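ABC transporter, substrate binding protein (Aeropyrum pernix, PDB 3EAF) probably captures a substrate for an ABC-type importer as its extracytoplasmic binding component, and carries a bound magnesium ion. Local coordinates at residues E189-V203 against L215-L229. Sequence-based numbering, arbitrary orientation.
Sequences ERIAREMLAADPDYV and LGRAMAKVGLDAFLL
Three backbone hydrogen bonds join D201 and V203 to F227 and L229, pairing the parallel strands. F227 N donates to D201 O (3.0 Å), V203 N to F227 O, and L229 N to V203 O in a nearly straight bond (2.8 Å, 177° at the hydrogen). The rings of Y202 and F227 lie side by side on one face of the sheet, meeting edge to edge through CE1 of Y202 and CD2 of F227; the Y202 hydroxyl continues to G140 O.

On the face carrying V203 and L228, apolar side chains pack between segments 189-196 and 215-222, whose axes approach to 8.4 Å and cross at -54°. The small side chain of A192 is consistent with this close approach, its CB packing against A218 CB, M219 CG and V222 CG2. M195 CE meets L215 CD1 tip to tip (3.9 Å) and also touches L224 CD2, while M219, bent at its last torsion (chi3 56°), brings CE against V203 CG2. L224 CD1 rests on P200 CD.

Among the more exposed side chains E189, R193 and K221 the contacts become polar. E189 CG packs on A218 CB, and its extended chain carries OE1 to a long salt bridge with K221 NZ (3.6 Å); within its own helix, OE1 also accepts a weak hydrogen bond from R193 NH2 as part of a salt bridge. V222 CG1 sits 3.7 Å above the centre of the R193 guanidinium. Replacing E189 with an alanine would probably leave the K221 and R193 charges, 4.1 Å apart at NZ and NH1, without the carboxylate between them.

Strand 202-205, helix 209-222 and strand 227-230 form a beta-alpha-beta crossover, the repeating element of the Rossmann-like lobes of periplasmic binding proteins, with helix 185-196 packed alongside.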
ATOM      1  N   GLU A 189       3.653 -23.879  -7.842  1.00 13.50           N
ATOM      2  CA  GLU A 189       3.369 -25.278  -7.529  1.00 14.41           C
ATOM      3  C   GLU A 189       4.488 -25.930  -6.707  1.00 14.01           C
ATOM      4  O   GLU A 189       4.208 -26.693  -5.778  1.00 13.99           O
ATOM      5  CB  GLU A 189       3.065 -26.082  -8.794  1.00 14.16           C
ATOM      6  CG  GLU A 189       1.715 -25.731  -9.422  1.00 15.39           C
ATOM      7  CD  GLU A 189       1.359 -26.605 -10.618  1.00 16.55           C
ATOM      8  OE1 GLU A 189       2.018 -27.652 -10.821  1.00 19.37           O
ATOM      9  OE2 GLU A 189       0.415 -26.237 -11.360  1.00 18.36           O
ATOM     10  N   ARG A 190       5.738 -25.605  -7.036  1.00 13.89           N
ATOM     11  CA  ARG A 190       6.894 -26.090  -6.282  1.00 14.12           C
ATOM     12  C   ARG A 190       6.813 -25.641  -4.825  1.00 13.61           C
ATOM     13  O   ARG A 190       7.031 -26.443  -3.911  1.00 13.83           O
ATOM     14  CB  ARG A 190       8.212 -25.619  -6.919  1.00 14.11           C
ATOM     15  CG  ARG A 190       9.478 -26.128  -6.207  1.00 14.63           C
ATOM     16  CD  ARG A 190      10.774 -25.625  -6.852  1.00 15.18           C
ATOM     17  NE  ARG A 190      10.981 -24.188  -6.640  1.00 17.37           N
ATOM     18  CZ  ARG A 190      10.887 -23.263  -7.593  1.00 18.31           C
ATOM     19  NH1 ARG A 190      10.609 -23.610  -8.852  1.00 18.90           N
ATOM     20  NH2 ARG A 190      11.085 -21.983  -7.293  1.00 18.44           N
ATOM     21  N   ILE A 191       6.493 -24.364  -4.619  1.00 13.04           N
ATOM     22  CA  ILE A 191       6.361 -23.795  -3.273  1.00 12.78           C
ATOM     23  C   ILE A 191       5.176 -24.409  -2.537  1.00 12.36           C
ATOM     24  O   ILE A 191       5.289 -24.744  -1.367  1.00 12.23           O
ATOM     25  CB  ILE A 191       6.257 -22.231  -3.296  1.00 12.49           C
ATOM     26  CG1 ILE A 191       7.587 -21.598  -3.718  1.00 13.29           C
ATOM     27  CG2 ILE A 191       5.790 -21.661  -1.942  1.00 12.49           C
ATOM     28  CD1 ILE A 191       8.832 -22.149  -3.013  1.00 13.06           C
ATOM     29  N   ALA A 192       4.047 -24.558  -3.228  1.00 12.24           N
ATOM     30  CA  ALA A 192       2.865 -25.177  -2.629  1.00 12.54           C
ATOM     31  C   ALA A 192       3.165 -26.607  -2.165  1.00 12.78           C
ATOM     32  O   ALA A 192       2.744 -27.013  -1.081  1.00 12.30           O
ATOM     33  CB  ALA A 192       1.693 -25.157  -3.593  1.00 12.02           C
ATOM     34  N   ARG A 193       3.893 -27.356  -2.994  1.00 13.38           N
ATOM     35  CA  ARG A 193       4.297 -28.731  -2.665  1.00 14.41           C
ATOM     36  C   ARG A 193       5.312 -28.799  -1.516  1.00 14.56           C
ATOM     37  O   ARG A 193       5.252 -29.709  -0.692  1.00 14.32           O
ATOM     38  CB  ARG A 193       4.812 -29.467  -3.914  1.00 14.24           C
ATOM     39  CG  ARG A 193       3.685 -29.964  -4.811  1.00 14.36           C
ATOM     40  CD  ARG A 193       4.166 -30.833  -5.958  1.00 15.71           C
ATOM     41  NE  ARG A 193       3.040 -31.398  -6.709  1.00 19.37           N
ATOM     42  CZ  ARG A 193       2.574 -30.924  -7.863  1.00 20.92           C
ATOM     43  NH1 ARG A 193       1.541 -31.522  -8.450  1.00 21.58           N
ATOM     44  NH2 ARG A 193       3.130 -29.861  -8.442  1.00 22.18           N
ATOM     45  N   GLU A 194       6.226 -27.829  -1.457  1.00 15.10           N
ATOM     46  CA  GLU A 194       7.146 -27.695  -0.320  1.00 16.05           C
ATOM     47  C   GLU A 194       6.390 -27.446   0.986  1.00 16.22           C
ATOM     48  O   GLU A 194       6.677 -28.072   2.003  1.00 16.10           O
ATOM     49  CB  GLU A 194       8.135 -26.552  -0.540  1.00 15.94           C
ATOM     50  CG  GLU A 194       9.291 -26.870  -1.449  1.00 16.53           C
ATOM     51  CD  GLU A 194      10.163 -25.657  -1.724  1.00 17.33           C
ATOM     52  OE1 GLU A 194      10.028 -24.634  -1.012  1.00 19.05           O
ATOM     53  OE2 GLU A 194      10.987 -25.724  -2.661  1.00 19.68           O
HETATM   54  N   MSE A 195       5.428 -26.526   0.951  1.00 16.62           N
HETATM   55  CA  MSE A 195       4.620 -26.202   2.131  1.00 17.66           C
HETATM   56  C   MSE A 195       3.713 -27.351   2.552  1.00 16.88           C
HETATM   57  O   MSE A 195       3.501 -27.577   3.743  1.00 16.85           O
HETATM   58  CB  MSE A 195       3.793 -24.938   1.899  1.00 17.08           C
HETATM   59  CG  MSE A 195       4.638 -23.694   1.722  1.00 17.97           C
HETATM   60 SE   MSE A 195       3.589 -22.064   1.647  1.00 21.96          SE
HETATM   61  CE  MSE A 195       2.310 -22.602   0.267  1.00 18.20           C
ATOM     62  N   LEU A 196       3.196 -28.078   1.568  1.00 16.80           N
ATOM     63  CA  LEU A 196       2.345 -29.239   1.810  1.00 17.01           C
ATOM     64  C   LEU A 196       2.992 -30.246   2.771  1.00 17.07           C
ATOM     65  O   LEU A 196       2.316 -30.805   3.631  1.00 17.06           O
ATOM     66  CB  LEU A 196       1.964 -29.902   0.479  1.00 16.90           C
ATOM     67  CG  LEU A 196       1.004 -31.094   0.440  1.00 17.14           C
ATOM     68  CD1 LEU A 196      -0.352 -30.761   1.053  1.00 17.46           C
ATOM     69  CD2 LEU A 196       0.846 -31.580  -0.987  1.00 17.04           C
ATOM     70  N   ALA A 197       4.300 -30.448   2.637  1.00 17.32           N
ATOM     71  CA  ALA A 197       5.064 -31.322   3.537  1.00 17.35           C
ATOM     72  C   ALA A 197       4.978 -30.904   5.008  1.00 17.38           C
ATOM     73  O   ALA A 197       5.076 -31.749   5.901  1.00 17.62           O
ATOM     74  CB  ALA A 197       6.512 -31.399   3.094  1.00 17.49           C
ATOM     75  N   ALA A 198       4.794 -29.609   5.257  1.00 16.92           N
ATOM     76  CA  ALA A 198       4.695 -29.085   6.623  1.00 16.54           C
ATOM     77  C   ALA A 198       3.242 -28.949   7.093  1.00 16.39           C
ATOM     78  O   ALA A 198       2.984 -28.702   8.275  1.00 16.45           O
ATOM     79  CB  ALA A 198       5.427 -27.754   6.739  1.00 16.39           C
ATOM     80  N   ASP A 199       2.308 -29.125   6.158  1.00 15.97           N
ATOM     81  CA  ASP A 199       0.865 -29.038   6.419  1.00 16.14           C
ATOM     82  C   ASP A 199       0.458 -27.840   7.317  1.00 15.66           C
ATOM     83  O   ASP A 199      -0.095 -28.031   8.406  1.00 15.73           O
ATOM     84  CB  ASP A 199       0.341 -30.374   6.975  1.00 16.51           C
ATOM     85  CG  ASP A 199      -1.179 -30.414   7.093  1.00 17.64           C
ATOM     86  OD1 ASP A 199      -1.881 -29.901   6.192  1.00 19.14           O
ATOM     87  OD2 ASP A 199      -1.667 -30.968   8.101  1.00 20.23           O
ATOM     88  N   PRO A 200       0.729 -26.600   6.854  1.00 15.10           N
ATOM     89  CA  PRO A 200       0.327 -25.439   7.650  1.00 14.46           C
ATOM     90  C   PRO A 200      -1.188 -25.231   7.613  1.00 14.28           C
ATOM     91  O   PRO A 200      -1.852 -25.682   6.676  1.00 14.12           O
ATOM     92  CB  PRO A 200       1.036 -24.272   6.955  1.00 14.62           C
ATOM     93  CG  PRO A 200       1.181 -24.707   5.535  1.00 14.22           C
ATOM     94  CD  PRO A 200       1.392 -26.201   5.591  1.00 14.79           C
ATOM     95  N   ASP A 201      -1.722 -24.579   8.642  1.00 13.26           N
ATOM     96  CA  ASP A 201      -3.128 -24.199   8.665  1.00 13.06           C
ATOM     97  C   ASP A 201      -3.304 -22.892   7.899  1.00 12.47           C
ATOM     98  O   ASP A 201      -4.338 -22.669   7.270  1.00 12.33           O
ATOM     99  CB  ASP A 201      -3.611 -24.014  10.108  1.00 13.27           C
ATOM    100  CG  ASP A 201      -3.396 -25.250  10.955  1.00 14.39           C
ATOM    101  OD1 ASP A 201      -4.088 -26.258  10.705  1.00 16.14           O
ATOM    102  OD2 ASP A 201      -2.529 -25.213  11.860  1.00 14.60           O
ATOM    103  N   TYR A 202      -2.280 -22.040   7.971  1.00 11.52           N
ATOM    104  CA  TYR A 202      -2.317 -20.703   7.398  1.00 11.35           C
ATOM    105  C   TYR A 202      -1.054 -20.408   6.588  1.00 10.83           C
ATOM    106  O   TYR A 202       0.056 -20.793   6.979  1.00 10.14           O
ATOM    107  CB  TYR A 202      -2.479 -19.645   8.496  1.00 11.59           C
ATOM    108  CG  TYR A 202      -3.529 -19.959   9.550  1.00 12.60           C
ATOM    109  CD1 TYR A 202      -4.884 -20.035   9.227  1.00 12.78           C
ATOM    110  CD2 TYR A 202      -3.161 -20.152  10.879  1.00 13.86           C
ATOM    111  CE1 TYR A 202      -5.851 -20.321  10.212  1.00 13.86           C
ATOM    112  CE2 TYR A 202      -4.110 -20.431  11.863  1.00 13.40           C
ATOM    113  CZ  TYR A 202      -5.447 -20.514  11.527  1.00 14.13           C
ATOM    114  OH  TYR A 202      -6.372 -20.787  12.521  1.00 14.97           O
ATOM    115  N   VAL A 203      -1.238 -19.735   5.455  1.00 10.09           N
ATOM    116  CA  VAL A 203      -0.120 -19.289   4.615  1.00  9.63           C
ATOM    117  C   VAL A 203      -0.170 -17.774   4.458  1.00  9.46           C
ATOM    118  O   VAL A 203      -1.209 -17.222   4.094  1.00  9.31           O
ATOM    119  CB  VAL A 203      -0.139 -19.959   3.216  1.00  9.51           C
ATOM    120  CG1 VAL A 203       0.933 -19.357   2.295  1.00  9.87           C
ATOM    121  CG2 VAL A 203       0.060 -21.472   3.328  1.00  9.17           C
ATOM    122  N   LEU A 215      -0.089 -18.866  -6.441  1.00 10.74           N
ATOM    123  CA  LEU A 215       0.125 -19.685  -5.248  1.00 11.30           C
ATOM    124  C   LEU A 215      -1.192 -20.220  -4.690  1.00 11.35           C
ATOM    125  O   LEU A 215      -1.301 -21.405  -4.393  1.00 11.60           O
ATOM    126  CB  LEU A 215       0.872 -18.890  -4.165  1.00 11.03           C
ATOM    127  CG  LEU A 215       1.219 -19.636  -2.865  1.00 11.52           C
ATOM    128  CD1 LEU A 215       2.303 -20.682  -3.101  1.00  9.42           C
ATOM    129  CD2 LEU A 215       1.655 -18.649  -1.770  1.00 11.76           C
ATOM    130  N   GLY A 216      -2.182 -19.346  -4.530  1.00 11.61           N
ATOM    131  CA  GLY A 216      -3.511 -19.769  -4.094  1.00 12.22           C
ATOM    132  C   GLY A 216      -4.098 -20.830  -5.003  1.00 12.69           C
ATOM    133  O   GLY A 216      -4.668 -21.818  -4.532  1.00 12.59           O
ATOM    134  N   ARG A 217      -3.957 -20.626  -6.314  1.00 13.36           N
ATOM    135  CA  ARG A 217      -4.439 -21.588  -7.309  1.00 13.86           C
ATOM    136  C   ARG A 217      -3.686 -22.917  -7.197  1.00 14.04           C
ATOM    137  O   ARG A 217      -4.296 -23.986  -7.246  1.00 13.63           O
ATOM    138  CB  ARG A 217      -4.323 -21.012  -8.729  1.00 13.90           C
ATOM    139  CG  ARG A 217      -4.880 -21.920  -9.821  1.00 14.50           C
ATOM    140  CD  ARG A 217      -4.803 -21.282 -11.217  1.00 14.24           C
ATOM    141  NE  ARG A 217      -5.860 -20.303 -11.472  1.00 15.41           N
ATOM    142  CZ  ARG A 217      -7.097 -20.603 -11.869  1.00 16.48           C
ATOM    143  NH1 ARG A 217      -7.463 -21.865 -12.050  1.00 16.77           N
ATOM    144  NH2 ARG A 217      -7.979 -19.634 -12.084  1.00 17.08           N
ATOM    145  N   ALA A 218      -2.368 -22.836  -7.042  1.00 14.59           N
ATOM    146  CA  ALA A 218      -1.513 -24.023  -6.886  1.00 15.15           C
ATOM    147  C   ALA A 218      -1.812 -24.811  -5.607  1.00 15.58           C
ATOM    148  O   ALA A 218      -1.889 -26.041  -5.631  1.00 15.70           O
ATOM    149  CB  ALA A 218      -0.055 -23.629  -6.932  1.00 15.16           C
HETATM  150  N   MSE A 219      -1.982 -24.098  -4.498  1.00 15.99           N
HETATM  151  CA  MSE A 219      -2.283 -24.733  -3.222  1.00 17.37           C
HETATM  152  C   MSE A 219      -3.491 -25.652  -3.371  1.00 17.00           C
HETATM  153  O   MSE A 219      -3.453 -26.810  -2.952  1.00 17.07           O
HETATM  154  CB  MSE A 219      -2.515 -23.680  -2.131  1.00 17.22           C
HETATM  155  CG  MSE A 219      -1.234 -23.030  -1.610  1.00 17.56           C
HETATM  156 SE   MSE A 219      -1.575 -21.412  -0.573  1.00 20.82          SE
HETATM  157  CE  MSE A 219      -2.787 -22.162   0.779  1.00 16.45           C
ATOM    158  N   ALA A 220      -4.542 -25.143  -4.010  1.00 16.86           N
ATOM    159  CA  ALA A 220      -5.762 -25.916  -4.224  1.00 17.09           C
ATOM    160  C   ALA A 220      -5.530 -27.091  -5.177  1.00 17.30           C
ATOM    161  O   ALA A 220      -6.068 -28.174  -4.970  1.00 17.45           O
ATOM    162  CB  ALA A 220      -6.877 -25.016  -4.737  1.00 16.87           C
ATOM    163  N   LYS A 221      -4.723 -26.867  -6.213  1.00 17.33           N
ATOM    164  CA  LYS A 221      -4.424 -27.892  -7.203  1.00 17.55           C
ATOM    165  C   LYS A 221      -3.653 -29.086  -6.608  1.00 17.52           C
ATOM    166  O   LYS A 221      -3.919 -30.239  -6.972  1.00 17.54           O
ATOM    167  CB  LYS A 221      -3.646 -27.287  -8.375  1.00 17.65           C
ATOM    168  CG  LYS A 221      -3.395 -28.240  -9.541  1.00 18.56           C
ATOM    169  CD  LYS A 221      -2.359 -27.659 -10.484  1.00 20.37           C
ATOM    170  CE  LYS A 221      -1.963 -28.637 -11.583  1.00 22.73           C
ATOM    171  NZ  LYS A 221      -1.002 -29.660 -11.088  1.00 24.50           N
ATOM    172  N   VAL A 222      -2.716 -28.805  -5.700  1.00 17.15           N
ATOM    173  CA  VAL A 222      -1.850 -29.846  -5.125  1.00 17.15           C
ATOM    174  C   VAL A 222      -2.422 -30.446  -3.837  1.00 17.34           C
ATOM    175  O   VAL A 222      -1.891 -31.432  -3.311  1.00 17.39           O
ATOM    176  CB  VAL A 222      -0.382 -29.355  -4.894  1.00 17.07           C
ATOM    177  CG1 VAL A 222       0.174 -28.699  -6.154  1.00 17.53           C
ATOM    178  CG2 VAL A 222      -0.287 -28.408  -3.693  1.00 16.62           C
ATOM    179  N   GLY A 223      -3.494 -29.849  -3.326  1.00 17.15           N
ATOM    180  CA  GLY A 223      -4.179 -30.390  -2.163  1.00 17.29           C
ATOM    181  C   GLY A 223      -3.742 -29.843  -0.819  1.00 17.27           C
ATOM    182  O   GLY A 223      -4.006 -30.465   0.207  1.00 17.20           O
ATOM    183  N   LEU A 224      -3.078 -28.688  -0.812  1.00 17.54           N
ATOM    184  CA  LEU A 224      -2.805 -27.983   0.443  1.00 18.00           C
ATOM    185  C   LEU A 224      -4.019 -27.144   0.829  1.00 18.45           C
ATOM    186  O   LEU A 224      -4.238 -26.051   0.290  1.00 18.78           O
ATOM    187  CB  LEU A 224      -1.540 -27.120   0.357  1.00 17.80           C
ATOM    188  CG  LEU A 224      -1.194 -26.233   1.566  1.00 17.55           C
ATOM    189  CD1 LEU A 224      -1.078 -27.036   2.858  1.00 16.92           C
ATOM    190  CD2 LEU A 224       0.083 -25.472   1.299  1.00 17.71           C
ATOM    191  N   ASP A 225      -4.817 -27.671   1.752  1.00 18.98           N
ATOM    192  CA  ASP A 225      -6.049 -27.004   2.166  1.00 19.39           C
ATOM    193  C   ASP A 225      -5.843 -26.108   3.382  1.00 18.89           C
ATOM    194  O   ASP A 225      -6.425 -26.319   4.461  1.00 19.38           O
ATOM    195  CB  ASP A 225      -7.173 -28.022   2.370  1.00 20.19           C
ATOM    196  CG  ASP A 225      -7.622 -28.647   1.062  1.00 22.57           C
ATOM    197  OD1 ASP A 225      -7.648 -27.928   0.036  1.00 26.64           O
ATOM    198  OD2 ASP A 225      -7.941 -29.852   1.048  1.00 25.64           O
ATOM    199  N   ALA A 226      -4.992 -25.109   3.186  1.00 17.65           N
ATOM    200  CA  ALA A 226      -4.750 -24.077   4.169  1.00 16.68           C
ATOM    201  C   ALA A 226      -5.422 -22.787   3.707  1.00 15.84           C
ATOM    202  O   ALA A 226      -5.711 -22.620   2.519  1.00 16.05           O
ATOM    203  CB  ALA A 226      -3.260 -23.862   4.335  1.00 16.61           C
ATOM    204  N   PHE A 227      -5.668 -21.884   4.647  1.00 14.68           N
ATOM    205  CA  PHE A 227      -6.098 -20.529   4.320  1.00 13.76           C
ATOM    206  C   PHE A 227      -4.899 -19.713   3.831  1.00 12.64           C
ATOM    207  O   PHE A 227      -3.804 -19.829   4.379  1.00 12.64           O
ATOM    208  CB  PHE A 227      -6.697 -19.837   5.544  1.00 14.03           C
ATOM    209  CG  PHE A 227      -8.042 -20.375   5.964  1.00 15.21           C
ATOM    210  CD1 PHE A 227      -9.106 -20.409   5.074  1.00 15.64           C
ATOM    211  CD2 PHE A 227      -8.249 -20.815   7.265  1.00 17.06           C
ATOM    212  CE1 PHE A 227     -10.350 -20.890   5.463  1.00 16.58           C
ATOM    213  CE2 PHE A 227      -9.497 -21.300   7.664  1.00 17.71           C
ATOM    214  CZ  PHE A 227     -10.547 -21.336   6.754  1.00 16.26           C
ATOM    215  N   LEU A 228      -5.115 -18.899   2.804  1.00 11.01           N
ATOM    216  CA  LEU A 228      -4.113 -17.942   2.338  1.00 10.19           C
ATOM    217  C   LEU A 228      -4.474 -16.521   2.770  1.00  9.54           C
ATOM    218  O   LEU A 228      -5.599 -16.062   2.553  1.00  9.16           O
ATOM    219  CB  LEU A 228      -3.948 -18.019   0.815  1.00  9.75           C
ATOM    220  CG  LEU A 228      -3.054 -17.007   0.079  1.00 10.35           C
ATOM    221  CD1 LEU A 228      -1.605 -17.016   0.564  1.00 10.12           C
ATOM    222  CD2 LEU A 228      -3.094 -17.278  -1.413  1.00 10.55           C
ATOM    223  N   LEU A 229      -3.520 -15.840   3.401  1.00  8.73           N
ATOM    224  CA  LEU A 229      -3.665 -14.418   3.697  1.00  8.47           C
ATOM    225  C   LEU A 229      -2.603 -13.646   2.929  1.00  8.15           C
ATOM    226  O   LEU A 229      -1.424 -13.985   2.989  1.00  8.42           O
ATOM    227  CB  LEU A 229      -3.524 -14.148   5.200  1.00  8.37           C
ATOM    228  CG  LEU A 229      -3.553 -12.678   5.670  1.00  8.46           C
ATOM    229  CD1 LEU A 229      -4.963 -12.057   5.628  1.00  6.37           C
ATOM    230  CD2 LEU A 229      -2.956 -12.544   7.070  1.00  8.40           C
TER